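Local atomic coordinates of LP1413 - SCCmec type IV-encoded DNA binding protein (Staphylococcus aureus, PDB entry 6BTC), a protein that binds single-stranded DNA and is encoded by the type IV staphylococcal cassette chromosome element SCCmec. Residues Arg51-Ala54 with Tyr55-Lys58. Residues are numbered along the deposited sequence; the frame is centred on the assembly and turned at random.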
loop_
_atom_site.group_PDB
_atom_site.type_symbol
_atom_site.label_atom_id
_atom_site.label_comp_id
_atom_site.label_asym_id
_atom_site.label_seq_id
_atom_site.Cartn_x
_atom_site.Cartn_y
_atom_site.Cartn_z
ATOM N N ARG A 51 -0.428 7.150 4.440
ATOM C CA ARG A 51 -1.507 8.000 3.955
ATOM C C ARG A 51 -1.400 8.221 2.451
ATOM O O ARG A 51 -2.411 8.193 1.741
ATOM C CB ARG A 51 -1.510 9.325 4.715
ATOM C CG ARG A 51 -2.036 9.209 6.157
ATOM C CD ARG A 51 -2.135 10.572 6.862
ATOM N NE ARG A 51 -0.890 10.965 7.529
ATOM C CZ ARG A 51 -0.639 10.820 8.832
ATOM N NH1 ARG A 51 -1.542 10.291 9.654
ATOM N NH2 ARG A 51 0.531 11.210 9.322
ATOM N N ARG A 52 -0.188 8.413 1.931
ATOM C CA ARG A 52 -0.058 8.518 0.483
ATOM C C ARG A 52 -0.505 7.227 -0.199
ATOM O O ARG A 52 -0.980 7.254 -1.343
ATOM C CB ARG A 52 1.380 8.863 0.101
ATOM C CG ARG A 52 1.582 9.023 -1.402
ATOM C CD ARG A 52 3.036 9.160 -1.791
ATOM N NE ARG A 52 3.157 9.251 -3.238
ATOM C CZ ARG A 52 4.306 9.276 -3.899
ATOM N NH1 ARG A 52 5.459 9.224 -3.239
ATOM N NH2 ARG A 52 4.304 9.364 -5.225
ATOM N N PHE A 53 -0.372 6.090 0.490
ATOM C CA PHE A 53 -0.790 4.809 -0.066
ATOM C C PHE A 53 -2.301 4.662 -0.011
ATOM O O PHE A 53 -2.925 4.261 -0.994
ATOM C CB PHE A 53 -0.124 3.662 0.695
ATOM C CG PHE A 53 -0.635 2.304 0.318
ATOM C CD1 PHE A 53 -0.267 1.714 -0.876
ATOM C CD2 PHE A 53 -1.472 1.612 1.173
ATOM C CE1 PHE A 53 -0.728 0.460 -1.211
ATOM C CE2 PHE A 53 -1.941 0.366 0.842
ATOM C CZ PHE A 53 -1.564 -0.210 -0.353
ATOM N N ALA A 54 -2.891 5.003 1.129
ATOM C CA ALA A 54 -4.327 4.881 1.304
ATOM C C ALA A 54 -5.100 5.710 0.284
ATOM O O ALA A 54 -6.225 5.345 -0.076
ATOM C CB ALA A 54 -4.703 5.299 2.721
ATOM N N TYR A 55 -4.521 6.814 -0.198
ATOM C CA TYR A 55 -5.216 7.677 -1.143
ATOM C C TYR A 55 -4.878 7.327 -2.584
ATOM O O TYR A 55 -5.732 7.467 -3.472
ATOM C CB TYR A 55 -4.907 9.154 -0.825
ATOM C CG TYR A 55 -5.762 9.661 0.333
ATOM C CD1 TYR A 55 -5.453 9.340 1.645
ATOM C CD2 TYR A 55 -6.909 10.410 0.104
ATOM C CE1 TYR A 55 -6.247 9.760 2.695
ATOM C CE2 TYR A 55 -7.715 10.837 1.153
ATOM C CZ TYR A 55 -7.380 10.507 2.445
ATOM O OH TYR A 55 -8.169 10.929 3.499
ATOM N N TRP A 56 -3.666 6.837 -2.829
ATOM C CA TRP A 56 -3.342 6.272 -4.132
ATOM C C TRP A 56 -4.311 5.158 -4.492
ATOM O O TRP A 56 -4.835 5.097 -5.610
ATOM C CB TRP A 56 -1.920 5.732 -4.108
ATOM C CG TRP A 56 -1.562 4.922 -5.286
ATOM C CD1 TRP A 56 -1.250 5.378 -6.529
ATOM C CD2 TRP A 56 -1.467 3.494 -5.345
ATOM N NE1 TRP A 56 -0.964 4.326 -7.363
ATOM C CE2 TRP A 56 -1.088 3.157 -6.656
ATOM C CE3 TRP A 56 -1.660 2.470 -4.414
ATOM C CZ2 TRP A 56 -0.894 1.838 -7.058
ATOM C CZ3 TRP A 56 -1.464 1.168 -4.816
ATOM C CH2 TRP A 56 -1.092 0.862 -6.124
ATOM N N ILE A 57 -4.565 4.270 -3.538
ATOM C CA ILE A 57 -5.313 3.056 -3.814
ATOM C C ILE A 57 -6.794 3.375 -3.931
ATOM O O ILE A 57 -7.517 2.731 -4.696
ATOM C CB ILE A 57 -5.006 2.026 -2.706
ATOM C CG1 ILE A 57 -5.294 0.595 -3.165
ATOM C CG2 ILE A 57 -5.759 2.354 -1.437
ATOM C CD1 ILE A 57 -4.712 -0.470 -2.221
ATOM N N LYS A 58 -7.257 4.390 -3.215
ATOM C CA LYS A 58 -8.675 4.698 -3.163
ATOM C C LYS A 58 -9.145 5.623 -4.280
ATOM O O LYS A 58 -10.352 5.689 -4.526
ATOM C CB LYS A 58 -9.012 5.336 -1.817
ATOM C CG LYS A 58 -10.483 5.665 -1.650
ATOM C CD LYS A 58 -10.768 6.167 -0.249
ATOM C CE LYS A 58 -12.241 6.508 -0.082
ATOM N NZ LYS A 58 -12.560 6.956 1.305
#
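F53 meets W56 and I57 one turn further along helix 43-59. Its ring lies obliquely to the six-membered ring of W56, with centroids 5.8 Å apart and planes at 31°. The closest carbons of this pair are F53 CE1 and W56 CZ3, at 3.7 Å. The far end of the F53 ring also touches the isoleucine, with F53 CZ 3.7 Å from I57 CD1. F53 carries CG opposite the backbone N (chi1 172°), and W56 has the same setting, which brings the two rings down the same flank of the helix. I15 and I16 of helix 6-21 pack on F53; Y12 and I16 pack on W56. I57 instead reaches Y77 of strand 74-79, as does A54.

Main-chain bonds link the two turns. I57 N donates to F53 O (3.0 Å, 156° at the hydrogen), and W56 N to R52 O (3.1 Å). K58 N to A54 O, at 3.4 Å, is weak.

The other side is looser. R51, Y55 and K58 are exposed, and the long side chains of R51 and K58 extend away from the neighbouring turn. Y55 CD1 sits 3.3 Å from R51 O, which lies in the ring plane at its edge.

This is an amphipathic alpha-helix, packed between helix 6-21 and a small antiparallel sheet. The order of helices and strands is consistent with a winged-helix fold.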